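Local coordinates for putative glycoside hydrolase (Bacteroides thetaiotaomicron VPI-5482, PDB 3HBZ), which is of unproven function but binds calcium and, as a putative glycoside hydrolase, may take part in carbohydrate metabolism, at residues 66-69 against 70-74; 299-303 against 304-308; 289-292 against 293-296. All coordinates share one frame; numbering follows the deposited sequence.

Interaction 1 (66-69 against 70-74)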
ATOM      1  N   ARG A  66      -7.502  14.590 -21.658  1.00 24.59           N
ATOM      2  CA  ARG A  66      -8.106  15.349 -20.571  1.00 26.82           C
ATOM      3  C   ARG A  66      -7.042  15.994 -19.739  1.00 26.47           C
ATOM      4  O   ARG A  66      -5.857  15.641 -19.842  1.00 26.68           O
ATOM      5  CB  ARG A  66      -8.975  14.457 -19.690  1.00 25.18           C
ATOM      6  CG  ARG A  66      -9.747  13.392 -20.454  1.00 28.50           C
ATOM      7  CD  ARG A  66     -10.601  12.538 -19.509  1.00 27.34           C
ATOM      8  NE  ARG A  66     -11.792  13.248 -19.055  1.00 27.86           N
ATOM      9  CZ  ARG A  66     -12.749  12.685 -18.327  1.00 29.07           C
ATOM     10  NH1 ARG A  66     -12.666  11.414 -17.976  1.00 25.76           N
ATOM     11  NH2 ARG A  66     -13.797  13.385 -17.957  1.00 33.24           N
ATOM     12  N   ASP A  67      -7.502  16.930 -18.912  1.00 26.07           N
ATOM     13  CA  ASP A  67      -6.667  17.705 -17.999  1.00 25.12           C
ATOM     14  C   ASP A  67      -6.674  17.014 -16.636  1.00 25.97           C
ATOM     15  O   ASP A  67      -7.709  16.978 -15.956  1.00 25.34           O
ATOM     16  CB  ASP A  67      -7.220  19.136 -17.863  1.00 25.10           C
ATOM     17  CG  ASP A  67      -6.283  20.047 -17.096  1.00 22.35           C
ATOM     18  OD1 ASP A  67      -5.284  19.542 -16.514  1.00 27.10           O
ATOM     19  OD2 ASP A  67      -6.526  21.270 -17.084  1.00 36.81           O
ATOM     20  N   PHE A  68      -5.527  16.449 -16.257  1.00 25.94           N
ATOM     21  CA  PHE A  68      -5.405  15.678 -15.029  1.00 23.84           C
ATOM     22  C   PHE A  68      -4.770  16.485 -13.863  1.00 25.92           C
ATOM     23  O   PHE A  68      -4.338  15.938 -12.851  1.00 24.99           O
ATOM     24  CB  PHE A  68      -4.632  14.395 -15.315  1.00 25.76           C
ATOM     25  CG  PHE A  68      -5.449  13.370 -16.039  1.00 24.55           C
ATOM     26  CD1 PHE A  68      -6.234  12.478 -15.333  1.00 24.13           C
ATOM     27  CD2 PHE A  68      -5.486  13.334 -17.430  1.00 24.44           C
ATOM     28  CE1 PHE A  68      -7.013  11.542 -16.002  1.00 27.56           C
ATOM     29  CE2 PHE A  68      -6.274  12.399 -18.103  1.00 24.22           C
ATOM     30  CZ  PHE A  68      -7.025  11.507 -17.398  1.00 26.05           C
ATOM     31  N   HIS A  69      -4.757  17.798 -13.985  1.00 26.72           N
ATOM     32  CA  HIS A  69      -4.521  18.625 -12.814  1.00 28.02           C
ATOM     33  C   HIS A  69      -5.445  18.223 -11.639  1.00 28.64           C
ATOM     34  O   HIS A  69      -5.010  18.231 -10.488  1.00 29.84           O
ATOM     35  CB  HIS A  69      -4.627  20.090 -13.179  1.00 27.76           C
ATOM     36  CG  HIS A  69      -3.380  20.617 -13.812  1.00 34.56           C
ATOM     37  ND1 HIS A  69      -3.219  20.710 -15.179  1.00 24.57           N
ATOM     38  CD2 HIS A  69      -2.208  21.019 -13.262  1.00 40.25           C
ATOM     39  CE1 HIS A  69      -2.010  21.183 -15.438  1.00 40.00           C
ATOM     40  NE2 HIS A  69      -1.379  21.382 -14.294  1.00 38.40           N
ATOM     41  N   SER A  70      -6.687  17.843 -11.950  1.00 27.50           N
ATOM     42  CA  SER A  70      -7.584  17.221 -10.984  0.65 26.83           C
ATOM     43  C   SER A  70      -7.989  15.868 -11.492  1.00 27.69           C
ATOM     44  O   SER A  70      -8.011  15.649 -12.700  1.00 28.33           O
ATOM     45  CB  SER A  70      -8.852  18.032 -10.801  0.65 28.45           C
ATOM     46  OG  SER A  70      -8.574  19.194 -10.092  0.65 23.41           O
ATOM     47  N   PRO A  71      -8.338  14.950 -10.578  1.00 25.86           N
ATOM     48  CA  PRO A  71      -8.710  13.611 -11.034  1.00 25.61           C
ATOM     49  C   PRO A  71      -9.943  13.676 -11.915  1.00 25.80           C
ATOM     50  O   PRO A  71     -10.770  14.552 -11.729  1.00 26.12           O
ATOM     51  CB  PRO A  71      -9.027  12.863  -9.737  1.00 25.60           C
ATOM     52  CG  PRO A  71      -8.259  13.592  -8.676  1.00 27.11           C
ATOM     53  CD  PRO A  71      -8.345  15.044  -9.104  1.00 29.23           C
ATOM     54  N   GLN A  72     -10.031  12.755 -12.862  1.00 22.92           N
ATOM     55  CA  GLN A  72     -11.058  12.753 -13.877  1.00 23.08           C
ATOM     56  C   GLN A  72     -11.799  11.447 -13.761  1.00 25.27           C
ATOM     57  O   GLN A  72     -11.172  10.406 -13.526  1.00 25.46           O
ATOM     58  CB  GLN A  72     -10.399  12.822 -15.264  1.00 22.37           C
ATOM     59  CG  GLN A  72      -9.641  14.094 -15.512  1.00 25.36           C
ATOM     60  CD  GLN A  72     -10.559  15.291 -15.516  1.00 28.45           C
ATOM     61  OE1 GLN A  72     -11.566  15.309 -16.202  1.00 29.90           O
ATOM     62  NE2 GLN A  72     -10.224  16.280 -14.729  1.00 35.94           N
ATOM     63  N   GLN A  73     -13.116  11.500 -13.914  1.00 23.91           N
ATOM     64  CA  GLN A  73     -13.961  10.315 -13.809  1.00 26.09           C
ATOM     65  C   GLN A  73     -14.357   9.748 -15.175  1.00 26.29           C
ATOM     66  O   GLN A  73     -14.652  10.483 -16.119  1.00 24.11           O
ATOM     67  CB  GLN A  73     -15.254  10.630 -13.052  1.00 29.93           C
ATOM     68  CG  GLN A  73     -15.050  11.056 -11.596  1.00 42.03           C
ATOM     69  CD  GLN A  73     -16.330  11.022 -10.813  1.00 52.66           C
ATOM     70  OE1 GLN A  73     -17.382  10.670 -11.342  1.00 69.75           O
ATOM     71  NE2 GLN A  73     -16.253  11.371  -9.544  1.00 63.98           N
ATOM     72  N   TYR A  74     -14.385   8.428 -15.249  1.00 24.55           N
ATOM     73  CA  TYR A  74     -14.890   7.690 -16.381  1.00 25.81           C
ATOM     74  C   TYR A  74     -15.933   6.693 -15.909  1.00 27.29           C
ATOM     75  O   TYR A  74     -15.803   6.118 -14.831  1.00 30.75           O
ATOM     76  CB  TYR A  74     -13.778   6.855 -17.036  1.00 24.24           C
ATOM     77  CG  TYR A  74     -12.589   7.618 -17.629  1.00 29.01           C
ATOM     78  CD1 TYR A  74     -11.640   8.211 -16.818  1.00 22.68           C
ATOM     79  CD2 TYR A  74     -12.390   7.686 -19.006  1.00 30.20           C
ATOM     80  CE1 TYR A  74     -10.521   8.862 -17.359  1.00 27.57           C
ATOM     81  CE2 TYR A  74     -11.288   8.340 -19.555  1.00 29.25           C
ATOM     82  CZ  TYR A  74     -10.350   8.916 -18.727  1.00 27.33           C
ATOM     83  OH  TYR A  74      -9.271   9.564 -19.255  1.00 26.67           O
TER
HETATM   84  O   HOH W   1      -8.154  18.654 -14.176  1.00 29.69           O

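Interaction 2 (299-303 against 304-308)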
ATOM      1  N   GLU A 299      23.090   8.081 -11.796  1.00 27.69           N
ATOM      2  CA  GLU A 299      22.287   8.153 -13.008  1.00 27.04           C
ATOM      3  C   GLU A 299      21.014   7.271 -12.930  1.00 28.43           C
ATOM      4  O   GLU A 299      19.958   7.688 -13.400  1.00 24.57           O
ATOM      5  CB  GLU A 299      23.112   7.801 -14.245  1.00 28.21           C
ATOM      6  CG  GLU A 299      24.254   8.827 -14.558  1.00 32.51           C
ATOM      7  N   LYS A 300      21.106   6.072 -12.346  1.00 27.52           N
ATOM      8  CA  LYS A 300      19.897   5.258 -12.156  1.00 28.75           C
ATOM      9  C   LYS A 300      18.950   5.994 -11.222  1.00 24.58           C
ATOM     10  O   LYS A 300      17.739   6.014 -11.437  1.00 27.46           O
ATOM     11  CB  LYS A 300      20.259   3.866 -11.626  1.00 30.13           C
ATOM     12  CG  LYS A 300      20.988   2.982 -12.683  1.00 36.01           C
ATOM     13  CD  LYS A 300      21.251   1.562 -12.146  1.00 40.20           C
ATOM     14  CE  LYS A 300      22.043   0.721 -13.145  1.00 40.90           C
ATOM     15  NZ  LYS A 300      21.995  -0.708 -12.766  1.00 42.01           N
ATOM     16  N   LEU A 301      19.509   6.612 -10.185  1.00 25.26           N
ATOM     17  CA  LEU A 301      18.703   7.306  -9.186  1.00 25.09           C
ATOM     18  C   LEU A 301      17.883   8.435  -9.819  1.00 27.48           C
ATOM     19  O   LEU A 301      16.660   8.498  -9.653  1.00 27.88           O
ATOM     20  CB  LEU A 301      19.588   7.874  -8.105  1.00 23.71           C
ATOM     21  CG  LEU A 301      18.926   8.458  -6.855  1.00 24.19           C
ATOM     22  CD1 LEU A 301      18.159   7.338  -6.095  1.00 22.81           C
ATOM     23  CD2 LEU A 301      20.001   9.134  -5.978  1.00 22.61           C
ATOM     24  N   THR A 302      18.560   9.299 -10.570  1.00 28.31           N
ATOM     25  CA  THR A 302      17.912  10.445 -11.187  1.00 27.96           C
ATOM     26  C   THR A 302      16.901   9.962 -12.244  1.00 28.08           C
ATOM     27  O   THR A 302      15.868  10.597 -12.422  1.00 26.73           O
ATOM     28  CB  THR A 302      18.946  11.460 -11.768  1.00 29.49           C
ATOM     29  OG1 THR A 302      19.820  10.765 -12.644  1.00 40.18           O
ATOM     30  CG2 THR A 302      19.787  12.131 -10.645  1.00 25.78           C
ATOM     31  N   ALA A 303      17.183   8.835 -12.910  1.00 26.68           N
ATOM     32  CA  ALA A 303      16.260   8.254 -13.882  1.00 27.54           C
ATOM     33  C   ALA A 303      15.055   7.537 -13.259  1.00 28.72           C
ATOM     34  O   ALA A 303      14.154   7.124 -13.987  1.00 28.62           O
ATOM     35  CB  ALA A 303      16.993   7.311 -14.843  1.00 26.51           C
ATOM     36  N   GLY A 304      15.046   7.361 -11.933  1.00 27.17           N
ATOM     37  CA  GLY A 304      13.924   6.713 -11.270  1.00 27.76           C
ATOM     38  C   GLY A 304      13.942   5.184 -11.261  1.00 27.69           C
ATOM     39  O   GLY A 304      12.881   4.560 -11.132  1.00 27.47           O
ATOM     40  N   LYS A 305      15.133   4.595 -11.354  1.00 26.77           N
ATOM     41  CA  LYS A 305      15.330   3.131 -11.342  1.00 27.18           C
ATOM     42  C   LYS A 305      15.349   2.501  -9.946  1.00 25.58           C
ATOM     43  O   LYS A 305      15.542   1.294  -9.836  1.00 25.50           O
ATOM     44  CB  LYS A 305      16.659   2.764 -12.033  1.00 31.28           C
ATOM     45  CG  LYS A 305      16.800   3.176 -13.483  1.00 39.24           C
ATOM     46  CD  LYS A 305      15.688   2.601 -14.333  1.00 50.57           C
ATOM     47  CE  LYS A 305      15.940   2.782 -15.845  1.00 55.55           C
ATOM     48  NZ  LYS A 305      14.697   2.363 -16.574  1.00 56.35           N
ATOM     49  N   TYR A 306      15.145   3.293  -8.887  1.00 23.03           N
ATOM     50  CA  TYR A 306      15.059   2.737  -7.518  1.00 23.81           C
ATOM     51  C   TYR A 306      13.709   3.056  -6.923  1.00 24.13           C
ATOM     52  O   TYR A 306      13.162   4.142  -7.140  1.00 24.86           O
ATOM     53  CB  TYR A 306      16.177   3.276  -6.579  1.00 26.76           C
ATOM     54  CG  TYR A 306      17.591   2.929  -7.015  1.00 25.04           C
ATOM     55  CD1 TYR A 306      18.164   1.689  -6.721  1.00 25.95           C
ATOM     56  CD2 TYR A 306      18.358   3.838  -7.717  1.00 31.88           C
ATOM     57  CE1 TYR A 306      19.445   1.366  -7.130  1.00 23.71           C
ATOM     58  CE2 TYR A 306      19.651   3.532  -8.113  1.00 25.46           C
ATOM     59  CZ  TYR A 306      20.188   2.286  -7.817  1.00 26.69           C
ATOM     60  OH  TYR A 306      21.464   1.983  -8.241  1.00 23.98           O
ATOM     61  N   ASN A 307      13.179   2.087  -6.175  1.00 23.56           N
ATOM     62  CA  ASN A 307      11.997   2.260  -5.399  1.00 21.59           C
ATOM     63  C   ASN A 307      12.339   2.195  -3.937  1.00 23.91           C
ATOM     64  O   ASN A 307      13.273   1.479  -3.513  1.00 24.05           O
ATOM     65  CB  ASN A 307      10.997   1.122  -5.667  1.00 21.34           C
ATOM     66  CG  ASN A 307      10.244   1.275  -6.975  1.00 27.89           C
ATOM     67  OD1 ASN A 307      10.528   2.176  -7.776  1.00 24.69           O
ATOM     68  ND2 ASN A 307       9.271   0.371  -7.200  1.00 22.64           N
ATOM     69  N   VAL A 308      11.507   2.870  -3.152  1.00 22.11           N
ATOM     70  CA  VAL A 308      11.566   2.777  -1.723  1.00 23.83           C
ATOM     71  C   VAL A 308      10.204   2.343  -1.245  1.00 22.96           C
ATOM     72  O   VAL A 308       9.178   2.791  -1.794  1.00 24.67           O
ATOM     73  CB  VAL A 308      11.951   4.131  -1.053  1.00 25.64           C
ATOM     74  CG1 VAL A 308      11.666   4.042   0.462  1.00 28.91           C
ATOM     75  CG2 VAL A 308      13.459   4.434  -1.308  1.00 31.06           C
TER
HETATM   76  O   HOH W   2      15.419   6.212  -8.609  1.00 25.69           O

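Interaction 3 (289-292 against 293-296)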
ATOM      1  N   HIS A 289      20.840   1.001   6.076  1.00 23.65           N
ATOM      2  CA  HIS A 289      22.104   0.319   5.892  1.00 26.40           C
ATOM      3  C   HIS A 289      22.297   0.058   4.382  1.00 25.37           C
ATOM      4  O   HIS A 289      21.483  -0.629   3.825  1.00 26.89           O
ATOM      5  CB  HIS A 289      22.053  -1.053   6.547  1.00 26.13           C
ATOM      6  CG  HIS A 289      22.070  -1.044   8.039  1.00 24.01           C
ATOM      7  ND1 HIS A 289      23.022  -1.722   8.769  1.00 20.02           N
ATOM      8  CD2 HIS A 289      21.207  -0.516   8.941  1.00 26.90           C
ATOM      9  CE1 HIS A 289      22.772  -1.572  10.061  1.00 30.53           C
ATOM     10  NE2 HIS A 289      21.682  -0.833  10.194  1.00 25.97           N
HETATM   11  N   MSE A 290      23.381   0.515   3.743  1.00 21.93           N
HETATM   12  CA  MSE A 290      23.620   0.069   2.383  1.00 19.59           C
HETATM   13  C   MSE A 290      24.267  -1.311   2.415  1.00 21.03           C
HETATM   14  O   MSE A 290      25.295  -1.504   3.052  1.00 21.33           O
HETATM   15  CB  MSE A 290      24.465   1.037   1.597  1.00 18.51           C
HETATM   16  CG  MSE A 290      24.424   0.745   0.082  1.00 18.95           C
HETATM   17 SE   MSE A 290      25.233   2.130  -0.910  0.75 18.13          SE
HETATM   18  CE  MSE A 290      27.066   2.076  -0.342  1.00 16.64           C
ATOM     19  N   LEU A 291      23.655  -2.257   1.714  1.00 22.15           N
ATOM     20  CA  LEU A 291      24.057  -3.666   1.782  1.00 20.90           C
ATOM     21  C   LEU A 291      25.375  -3.959   1.125  1.00 21.41           C
ATOM     22  O   LEU A 291      25.823  -3.236   0.203  1.00 20.48           O
ATOM     23  CB  LEU A 291      22.979  -4.553   1.149  1.00 23.96           C
ATOM     24  CG  LEU A 291      21.580  -4.384   1.760  1.00 25.62           C
ATOM     25  CD1 LEU A 291      20.604  -5.334   1.068  1.00 21.60           C
ATOM     26  CD2 LEU A 291      21.585  -4.611   3.281  1.00 23.32           C
ATOM     27  N   SER A 292      26.013  -5.023   1.608  1.00 19.69           N
ATOM     28  CA  SER A 292      27.327  -5.421   1.120  1.00 21.91           C
ATOM     29  C   SER A 292      27.321  -5.677  -0.405  1.00 21.67           C
ATOM     30  O   SER A 292      26.410  -6.272  -0.916  1.00 23.02           O
ATOM     31  CB  SER A 292      27.752  -6.692   1.837  1.00 19.80           C
ATOM     32  OG  SER A 292      29.093  -6.930   1.538  1.00 17.32           O
ATOM     33  N   GLY A 293      28.318  -5.176  -1.104  1.00 24.05           N
ATOM     34  CA  GLY A 293      28.420  -5.346  -2.551  1.00 24.42           C
ATOM     35  C   GLY A 293      27.312  -4.646  -3.337  1.00 26.03           C
ATOM     36  O   GLY A 293      27.127  -4.933  -4.510  1.00 25.29           O
ATOM     37  N   LYS A 294      26.541  -3.759  -2.710  1.00 23.51           N
ATOM     38  CA  LYS A 294      25.546  -2.989  -3.446  0.60 24.96           C
ATOM     39  C   LYS A 294      25.971  -1.515  -3.473  1.00 27.72           C
ATOM     40  O   LYS A 294      26.824  -1.080  -2.677  1.00 28.60           O
ATOM     41  CB  LYS A 294      24.157  -3.168  -2.832  0.60 23.66           C
ATOM     42  CG  LYS A 294      23.742  -4.630  -2.555  0.60 30.44           C
ATOM     43  CD  LYS A 294      23.260  -5.425  -3.780  0.60 30.77           C
ATOM     44  CE  LYS A 294      22.810  -6.869  -3.406  0.60 31.37           C
ATOM     45  NZ  LYS A 294      21.627  -6.975  -2.445  0.60 33.72           N
ATOM     46  N   TYR A 295      25.415  -0.764  -4.426  1.00 29.90           N
ATOM     47  CA  TYR A 295      25.689   0.682  -4.548  1.00 31.28           C
ATOM     48  C   TYR A 295      24.526   1.408  -5.222  1.00 32.98           C
ATOM     49  O   TYR A 295      23.826   0.834  -6.050  1.00 35.54           O
ATOM     50  CB  TYR A 295      26.961   0.941  -5.332  1.00 31.21           C
ATOM     51  CG  TYR A 295      27.541   2.320  -5.082  1.00 36.01           C
ATOM     52  CD1 TYR A 295      28.047   2.667  -3.823  1.00 44.62           C
ATOM     53  CD2 TYR A 295      27.617   3.273  -6.102  1.00 43.75           C
ATOM     54  CE1 TYR A 295      28.588   3.910  -3.584  1.00 44.25           C
ATOM     55  CE2 TYR A 295      28.164   4.525  -5.874  1.00 49.71           C
ATOM     56  CZ  TYR A 295      28.653   4.840  -4.606  1.00 53.88           C
ATOM     57  OH  TYR A 295      29.203   6.081  -4.353  1.00 52.99           O
ATOM     58  N   ILE A 296      24.287   2.645  -4.811  1.00 33.27           N
ATOM     59  CA  ILE A 296      23.272   3.494  -5.419  1.00 34.11           C
ATOM     60  C   ILE A 296      23.910   4.291  -6.539  1.00 34.57           C
ATOM     61  O   ILE A 296      24.738   5.163  -6.319  1.00 33.71           O
ATOM     62  CB  ILE A 296      22.586   4.425  -4.375  1.00 34.51           C
ATOM     63  CG1 ILE A 296      21.903   3.571  -3.303  1.00 30.65           C
ATOM     64  CG2 ILE A 296      21.527   5.300  -5.062  1.00 35.12           C
ATOM     65  CD1 ILE A 296      21.732   4.239  -1.858  1.00 40.38           C
TER
HETATM   66  O   HOH W   3      24.221  -7.590  -0.382  1.00 48.60           O

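Interaction 1 (66-69 against 70-74)
A bend at chi3 (75°) in the otherwise stretched chain of Arg66 swings its guanidinium over the ring of Tyr74, while Gln72, with CG anti to its carbonyl carbon, lays that CG over the face of Phe68 and then bends at chi2 to carry its amide back towards Ser70. The guanidinium stands almost upright on the tyrosine, the two planes 88° apart, and Arg66 CZ lies 4.6 Å from the Tyr74 ring centroid, over the face: a cation-pi contact made through NH1. That same NH1 donates to the carbonyl of Gln73, Arg66 NH1 to Gln73 O being 2.9 Å and nearly straight (168°), so one nitrogen is fixed both by the ring face of Tyr74 and by the backbone. Gln72 CG sits 4.0 Å from the centroid of the Phe68 ring, a CH-pi contact, and Gln72 NE2 donates to Ser70 O at 3.1 Å. Tyr74 OH meets the edge of the phenylalanine at CZ. Around Asp67 and His69, Asp67 OD1 accepts from His69 ND1 (2.7 Å) and from His69 N (3.1 Å), the latter closing an Asx turn. A water joins Asp67 O to Ser70 N. The segment leads from the loop after strand 57-59 into strand 72-77, which pairs through Gln72 and Tyr74 with strand 84-92; Phe68 packs on Val91 of that strand, and Tyr74 meets Phe50 edge-to-face.

Interaction 2 (299-303 against 304-308)
The backbone leaves helical angles at Gly304, held by two hydrogen bonds that reach back into the last turn, Lys305 N to Lys300 O at 3.0 Å (168°) and Gly304 N to Leu301 O at 3.0 Å (152°). Beyond this reversal Tyr306, with CG anti to its carbonyl carbon, has its ring turned back against the helix. Its CE2 lies 3.6 Å from Lys300 CB, an oblique approach, while Leu301 presents its backbone at the ring edge and Leu301 CD1 touches Tyr306 CD2 at 3.9 Å, the two side chains crossing at about a right angle. Lys300 and Lys305 meet through their CB atoms, 3.8 Å apart. The pattern of bonds, with positive phi at Gly304 (83°), is a Schellman motif: a CB there would fall 2.6 Å from Ala303 O, which calls for glycine. It ends helix 298-303 and hands the chain to strand 306-313, whose neighbours are strands 200-205, 177-183 and 240-247. A water accepts from Tyr306 N at 2.9 Å and lies close to Leu301 O, to which it may donate. Replacing Tyr306 with an alanine would probably uncover Lys300 CB and the Leu301 methyl, and leave the backbone N of Asp297 without the hydroxyl it bonds to. The polar ends of both lysines lead away from this contact: Lys300 NZ forms a salt bridge with Glu247, and Lys305 NZ bonds to a hexaethylene glycol molecule, probably from the crystallisation liquor.

Interaction 3 (289-292 against 293-296)
Met290, a selenomethionine, and Tyr295 form the closer-packed side of this surface contact: Met290 CE lies 3.7 Å from Tyr295 CD1. With CG anti to the backbone N (chi1 -166°) and chi2 extended, the chain reaches along the far limb of the turn and brings Met290 SE to 5.1 Å from the Tyr295 ring centroid; the bend at chi3 then turns CE onto CD1 of the ring. The selenium stands 52° off the ring normal, an oblique Met-aromatic contact, and Met290 SE also approaches Ile296 CD1 at 4.2 Å. The reversal between them is a type II beta turn from Leu291 to Lys294, closed by Lys294 N to Leu291 O at 3.0 Å (151°). Phi is positive at Gly293, where a side-chain CB would come within 2.9 Å of Ser292 O; the turn carries the chain out of strand 281-290 towards helix 298-303. Leu291 and Lys294 run alongside one another in the same direction, with Leu291 CB to Lys294 CG at 3.8 Å. On the looser, watery side a solvent molecule donates to Ser292 O at 2.6 Å. Lys294 is modelled in two conformers, and in one of them its ammonium appears to bond to the backbone carbonyl of Leu266 and to a di(hydroxyethyl)ether molecule probably from the crystallisation liquor.

Interactions 3 and 2 are consecutive along the chain, their centres about 15 Å apart, and they touch: Tyr306 OH lies 3.4 Å from Tyr295 O, and Leu301 CD1 4.1 Å from Ile296 CG2. Both lie within the putative carbohydrate metabolism domain, away from the annotated metal sites; the side chains of Lys305 and Leu291 come within about 3 and 4 Å of bound hexaethylene glycol, probably from the crystallisation liquor. Interaction 1 is separate, its centre about 27 Å from that of interaction 2 and about 40 Å from that of interaction 3. It lies where a loop enters strand 72-77 of the five-stranded mixed sheet, the Gln73 side chain about 12 Å from a bound calcium ion.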